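Actin-related protein 8 (Homo sapiens, PDB 4FO0) binds ATP with low basal ATPase activity and serves as a proposed core subunit of the INO80 chromatin-remodelling complex. Local coordinates at residues 568-576 with 583-591. Residues are numbered along the deposited sequence; the frame is centred on the assembly and turned at random.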
ATOM      1  N   GLN A 568      14.050  -8.395 -24.005  1.00 57.87           N
ATOM      2  CA  GLN A 568      14.824  -7.648 -24.985  1.00 50.57           C
ATOM      3  C   GLN A 568      13.916  -6.922 -25.971  1.00 46.93           C
ATOM      4  O   GLN A 568      14.228  -5.822 -26.431  1.00 53.15           O
ATOM      5  CB  GLN A 568      15.772  -8.581 -25.725  1.00 52.48           C
ATOM      6  CG  GLN A 568      16.653  -9.384 -24.787  1.00 73.91           C
ATOM      7  CD  GLN A 568      17.593 -10.326 -25.520  1.00 88.22           C
ATOM      8  OE1 GLN A 568      17.987 -10.073 -26.661  1.00 84.53           O
ATOM      9  NE2 GLN A 568      17.953 -11.423 -24.865  1.00 72.82           N
ATOM     10  N   GLU A 569      12.775  -7.528 -26.271  1.00 41.74           N
ATOM     11  CA  GLU A 569      11.860  -6.973 -27.258  1.00 42.85           C
ATOM     12  C   GLU A 569      10.840  -5.985 -26.681  1.00 58.54           C
ATOM     13  O   GLU A 569      10.011  -5.450 -27.413  1.00 56.96           O
ATOM     14  CB  GLU A 569      11.123  -8.105 -27.970  1.00 48.63           C
ATOM     15  CG  GLU A 569      12.036  -9.096 -28.674  1.00 86.20           C
ATOM     16  CD  GLU A 569      11.941 -10.497 -28.079  1.00119.45           C
ATOM     17  OE1 GLU A 569      12.689 -10.796 -27.115  1.00102.12           O
ATOM     18  OE2 GLU A 569      11.115 -11.300 -28.573  1.00110.36           O
ATOM     19  N   LEU A 570      10.890  -5.737 -25.376  1.00 52.35           N
ATOM     20  CA  LEU A 570       9.899  -4.866 -24.752  1.00 46.62           C
ATOM     21  C   LEU A 570      10.334  -3.408 -24.692  1.00 43.51           C
ATOM     22  O   LEU A 570       9.495  -2.519 -24.713  1.00 46.79           O
ATOM     23  CB  LEU A 570       9.537  -5.361 -23.350  1.00 46.76           C
ATOM     24  CG  LEU A 570       8.928  -6.767 -23.258  1.00 53.02           C
ATOM     25  CD1 LEU A 570       8.620  -7.152 -21.812  1.00 40.94           C
ATOM     26  CD2 LEU A 570       7.683  -6.879 -24.116  1.00 33.59           C
ATOM     27  N   TRP A 571      11.641  -3.165 -24.639  1.00 45.51           N
ATOM     28  CA  TRP A 571      12.160  -1.806 -24.460  1.00 42.44           C
ATOM     29  C   TRP A 571      11.611  -0.803 -25.456  1.00 40.39           C
ATOM     30  O   TRP A 571      11.586  -1.047 -26.660  1.00 56.10           O
ATOM     31  CB  TRP A 571      13.691  -1.783 -24.491  1.00 38.88           C
ATOM     32  CG  TRP A 571      14.291  -2.620 -23.422  1.00 47.49           C
ATOM     33  CD1 TRP A 571      14.859  -3.844 -23.569  1.00 35.37           C
ATOM     34  CD2 TRP A 571      14.351  -2.313 -22.024  1.00 53.28           C
ATOM     35  NE1 TRP A 571      15.288  -4.318 -22.349  1.00 34.14           N
ATOM     36  CE2 TRP A 571      14.988  -3.396 -21.384  1.00 47.88           C
ATOM     37  CE3 TRP A 571      13.930  -1.230 -21.252  1.00 41.65           C
ATOM     38  CZ2 TRP A 571      15.211  -3.428 -20.009  1.00 35.82           C
ATOM     39  CZ3 TRP A 571      14.159  -1.260 -19.888  1.00 41.66           C
ATOM     40  CH2 TRP A 571      14.788  -2.352 -19.281  1.00 43.46           C
ATOM     41  N   ILE A 572      11.162   0.330 -24.939  1.00 44.70           N
ATOM     42  CA  ILE A 572      10.793   1.444 -25.786  1.00 37.02           C
ATOM     43  C   ILE A 572      11.833   2.512 -25.570  1.00 42.58           C
ATOM     44  O   ILE A 572      12.095   2.898 -24.433  1.00 53.32           O
ATOM     45  CB  ILE A 572       9.420   2.003 -25.422  1.00 34.75           C
ATOM     46  CG1 ILE A 572       8.336   0.945 -25.649  1.00 42.64           C
ATOM     47  CG2 ILE A 572       9.133   3.254 -26.230  1.00 33.51           C
ATOM     48  CD1 ILE A 572       6.954   1.384 -25.209  1.00 45.91           C
ATOM     49  N   TYR A 573      12.430   2.986 -26.659  1.00 44.88           N
ATOM     50  CA  TYR A 573      13.544   3.920 -26.567  1.00 39.01           C
ATOM     51  C   TYR A 573      13.128   5.341 -26.857  1.00 44.73           C
ATOM     52  O   TYR A 573      12.101   5.585 -27.494  1.00 51.94           O
ATOM     53  CB  TYR A 573      14.698   3.477 -27.479  1.00 39.06           C
ATOM     54  CG  TYR A 573      15.317   2.173 -27.021  1.00 45.86           C
ATOM     55  CD1 TYR A 573      16.298   2.163 -26.028  1.00 46.78           C
ATOM     56  CD2 TYR A 573      14.891   0.947 -27.543  1.00 40.21           C
ATOM     57  CE1 TYR A 573      16.861   0.966 -25.576  1.00 49.22           C
ATOM     58  CE2 TYR A 573      15.447  -0.258 -27.100  1.00 44.16           C
ATOM     59  CZ  TYR A 573      16.435  -0.238 -26.116  1.00 52.98           C
ATOM     60  OH  TYR A 573      16.999  -1.411 -25.662  1.00 59.20           O
ATOM     61  N   GLN A 574      13.939   6.278 -26.374  1.00 46.14           N
ATOM     62  CA  GLN A 574      13.641   7.698 -26.488  1.00 37.32           C
ATOM     63  C   GLN A 574      13.150   8.146 -27.853  1.00 53.48           C
ATOM     64  O   GLN A 574      12.127   8.828 -27.955  1.00 60.22           O
ATOM     65  CB  GLN A 574      14.861   8.521 -26.133  1.00 44.03           C
ATOM     66  CG  GLN A 574      15.142   8.640 -24.671  1.00 52.17           C
ATOM     67  CD  GLN A 574      15.922   9.904 -24.368  1.00 50.61           C
ATOM     68  OE1 GLN A 574      15.689  10.948 -24.981  1.00 60.88           O
ATOM     69  NE2 GLN A 574      16.861   9.817 -23.432  1.00 59.67           N
ATOM     70  N   ARG A 575      13.884   7.790 -28.903  1.00 56.52           N
ATOM     71  CA  ARG A 575      13.562   8.332 -30.213  1.00 61.03           C
ATOM     72  C   ARG A 575      12.286   7.741 -30.793  1.00 53.68           C
ATOM     73  O   ARG A 575      11.499   8.452 -31.417  1.00 67.57           O
ATOM     74  CB  ARG A 575      14.731   8.225 -31.191  1.00 80.95           C
ATOM     75  CG  ARG A 575      14.732   9.367 -32.211  1.00 96.10           C
ATOM     76  CD  ARG A 575      16.047   9.466 -32.960  1.00110.53           C
ATOM     77  NE  ARG A 575      16.312   8.274 -33.760  1.00137.43           N
ATOM     78  CZ  ARG A 575      16.594   8.291 -35.059  1.00137.74           C
ATOM     79  NH1 ARG A 575      16.655   9.445 -35.713  1.00142.14           N
ATOM     80  NH2 ARG A 575      16.823   7.154 -35.703  1.00115.05           N
ATOM     81  N   GLU A 576      12.065   6.452 -30.567  1.00 50.26           N
ATOM     82  CA  GLU A 576      10.793   5.850 -30.957  1.00 62.67           C
ATOM     83  C   GLU A 576       9.636   6.557 -30.250  1.00 63.57           C
ATOM     84  O   GLU A 576       8.549   6.719 -30.805  1.00 60.44           O
ATOM     85  CB  GLU A 576      10.773   4.358 -30.636  1.00 37.72           C
ATOM     86  CG  GLU A 576      12.049   3.624 -31.039  1.00 62.53           C
ATOM     87  CD  GLU A 576      12.132   2.213 -30.459  1.00 72.35           C
ATOM     88  OE1 GLU A 576      12.668   1.316 -31.144  1.00 78.21           O
ATOM     89  OE2 GLU A 576      11.668   1.996 -29.319  1.00 63.70           O
ATOM     90  N   ARG A 583       1.889   5.238 -29.623  1.00 63.33           N
ATOM     91  CA  ARG A 583       1.838   4.140 -30.568  1.00 63.33           C
ATOM     92  C   ARG A 583       2.743   2.997 -30.095  1.00 58.58           C
ATOM     93  O   ARG A 583       2.472   1.827 -30.357  1.00 53.23           O
ATOM     94  CB  ARG A 583       2.275   4.637 -31.941  1.00 67.58           C
ATOM     95  CG  ARG A 583       1.920   3.722 -33.091  1.00 70.69           C
ATOM     96  CD  ARG A 583       2.945   3.885 -34.196  1.00 88.96           C
ATOM     97  NE  ARG A 583       2.451   3.441 -35.495  1.00124.41           N
ATOM     98  CZ  ARG A 583       3.236   3.199 -36.540  1.00113.71           C
ATOM     99  NH1 ARG A 583       4.550   3.344 -36.424  1.00 94.42           N
ATOM    100  NH2 ARG A 583       2.710   2.802 -37.694  1.00101.93           N
ATOM    101  N   MET A 584       3.811   3.341 -29.380  1.00 48.42           N
ATOM    102  CA  MET A 584       4.781   2.345 -28.947  1.00 53.86           C
ATOM    103  C   MET A 584       4.173   1.391 -27.942  1.00 56.74           C
ATOM    104  O   MET A 584       4.363   0.180 -28.020  1.00 61.97           O
ATOM    105  CB  MET A 584       6.005   3.020 -28.345  1.00 54.43           C
ATOM    106  CG  MET A 584       6.631   4.061 -29.259  1.00 67.92           C
ATOM    107  SD  MET A 584       7.421   3.304 -30.692  1.00 74.50           S
ATOM    108  CE  MET A 584       6.842   1.611 -30.581  1.00 66.80           C
ATOM    109  N   LEU A 585       3.425   1.950 -27.003  1.00 58.56           N
ATOM    110  CA  LEU A 585       2.750   1.158 -25.988  1.00 53.41           C
ATOM    111  C   LEU A 585       1.733   0.221 -26.620  1.00 59.45           C
ATOM    112  O   LEU A 585       1.673  -0.959 -26.276  1.00 62.77           O
ATOM    113  CB  LEU A 585       2.095   2.077 -24.954  1.00 54.11           C
ATOM    114  CG  LEU A 585       3.152   2.904 -24.212  1.00 55.85           C
ATOM    115  CD1 LEU A 585       2.563   4.126 -23.553  1.00 47.85           C
ATOM    116  CD2 LEU A 585       3.891   2.046 -23.192  1.00 31.84           C
ATOM    117  N   ARG A 586       0.937   0.739 -27.551  1.00 55.31           N
ATOM    118  CA  ARG A 586      -0.017  -0.113 -28.249  1.00 67.08           C
ATOM    119  C   ARG A 586       0.689  -1.255 -28.966  1.00 72.85           C
ATOM    120  O   ARG A 586       0.245  -2.402 -28.906  1.00 73.36           O
ATOM    121  CB  ARG A 586      -0.887   0.692 -29.215  1.00 63.06           C
ATOM    122  CG  ARG A 586      -2.079   1.330 -28.524  1.00 89.56           C
ATOM    123  CD  ARG A 586      -3.067   1.913 -29.503  1.00 78.41           C
ATOM    124  NE  ARG A 586      -2.493   3.014 -30.269  1.00 89.89           N
ATOM    125  CZ  ARG A 586      -2.479   4.284 -29.869  1.00 92.03           C
ATOM    126  NH1 ARG A 586      -1.934   5.212 -30.649  1.00 80.71           N
ATOM    127  NH2 ARG A 586      -3.007   4.626 -28.696  1.00 74.57           N
ATOM    128  N   GLU A 587       1.796  -0.948 -29.630  1.00 67.07           N
ATOM    129  CA  GLU A 587       2.534  -1.974 -30.354  1.00 64.02           C
ATOM    130  C   GLU A 587       3.249  -2.929 -29.415  1.00 52.47           C
ATOM    131  O   GLU A 587       3.139  -4.142 -29.549  1.00 74.32           O
ATOM    132  CB  GLU A 587       3.564  -1.350 -31.298  1.00 69.22           C
ATOM    133  CG  GLU A 587       2.983  -0.639 -32.513  1.00 79.02           C
ATOM    134  CD  GLU A 587       4.051   0.098 -33.314  1.00 95.88           C
ATOM    135  OE1 GLU A 587       5.248  -0.238 -33.165  1.00 92.68           O
ATOM    136  OE2 GLU A 587       3.697   1.019 -34.083  1.00 82.70           O
ATOM    137  N   ARG A 588       3.963  -2.374 -28.446  1.00 57.24           N
ATOM    138  CA  ARG A 588       5.049  -3.107 -27.815  1.00 50.18           C
ATOM    139  C   ARG A 588       4.892  -3.410 -26.326  1.00 55.95           C
ATOM    140  O   ARG A 588       5.841  -3.851 -25.675  1.00 61.96           O
ATOM    141  CB  ARG A 588       6.355  -2.349 -28.052  1.00 55.12           C
ATOM    142  CG  ARG A 588       7.585  -3.186 -27.876  1.00 52.59           C
ATOM    143  CD  ARG A 588       8.804  -2.358 -28.107  1.00 50.29           C
ATOM    144  NE  ARG A 588       8.879  -1.866 -29.477  1.00 56.29           N
ATOM    145  CZ  ARG A 588       9.823  -1.036 -29.900  1.00 61.09           C
ATOM    146  NH1 ARG A 588      10.756  -0.617 -29.053  1.00 61.32           N
ATOM    147  NH2 ARG A 588       9.838  -0.618 -31.154  1.00 55.85           N
ATOM    148  N   ALA A 589       3.710  -3.185 -25.779  1.00 54.84           N
ATOM    149  CA  ALA A 589       3.498  -3.483 -24.371  1.00 60.05           C
ATOM    150  C   ALA A 589       3.282  -4.979 -24.132  1.00 43.76           C
ATOM    151  O   ALA A 589       2.524  -5.629 -24.851  1.00 61.93           O
ATOM    152  CB  ALA A 589       2.339  -2.670 -23.814  1.00 48.75           C
ATOM    153  N   ALA A 590       3.957  -5.503 -23.110  1.00 56.65           N
ATOM    154  CA  ALA A 590       3.845  -6.906 -22.705  1.00 56.62           C
ATOM    155  C   ALA A 590       2.403  -7.312 -22.456  1.00 63.78           C
ATOM    156  O   ALA A 590       1.999  -8.444 -22.740  1.00 70.84           O
ATOM    157  CB  ALA A 590       4.674  -7.160 -21.457  1.00 67.30           C
ATOM    158  N   PHE A 591       1.635  -6.387 -21.901  1.00 47.08           N
ATOM    159  CA  PHE A 591       0.223  -6.622 -21.686  1.00 49.30           C
ATOM    160  C   PHE A 591      -0.554  -5.990 -22.833  1.00 54.93           C
ATOM    161  O   PHE A 591      -0.000  -5.237 -23.641  1.00 55.05           O
ATOM    162  CB  PHE A 591      -0.201  -6.012 -20.356  1.00 46.24           C
ATOM    163  CG  PHE A 591       0.202  -4.589 -20.209  1.00 43.70           C
ATOM    164  CD1 PHE A 591       1.466  -4.264 -19.759  1.00 46.40           C
ATOM    165  CD2 PHE A 591      -0.667  -3.570 -20.561  1.00 37.05           C
ATOM    166  CE1 PHE A 591       1.849  -2.945 -19.632  1.00 47.33           C
ATOM    167  CE2 PHE A 591      -0.291  -2.254 -20.433  1.00 40.90           C
ATOM    168  CZ  PHE A 591       0.968  -1.940 -19.969  1.00 46.60           C
TER
HETATM  169  O   HOH W   1       6.909  -2.569 -23.333  1.00 49.28           O
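R588 reaches across to W571 and E576, and its NH1 serves both. With CG anti to the backbone N (chi1 -160°), the arginine chain runs past the carbonyls of E569 and L570 before bending at CD. NH1 then gives a hydrogen bond to W571 O at 2.6 Å; it approaches in the carbonyl plane, and W571 O lies in the guanidinium plane. The same nitrogen makes a salt bridge to E576 OE2 at 2.8 Å, on the syn side but tilted from both planes; carboxylate and guanidinium are turned 76° apart, and the bonds from NH1 and NH2 to OE1 are weak. From the opposite carboxylate face, OE2 of E576, third residue of helix 574-580, takes the backbone N-H of N-cap Y573 (N to OE2 2.9 Å), one half of a capping box. A methionine at R588 would probably leave W571 O without this donor and the E576 carboxylate without its countercharge. One water bridges L570 O and R588 O, 2.9 Å from each. Beside the polar group, I572 CD1 packs on M584 CB and L585 CD2, each at 3.7 Å. The contact ties C-terminal helix 583-588 of this actin-family chain to strand 572-573, which pairs antiparallel with strand 229-234 in the larger sheet.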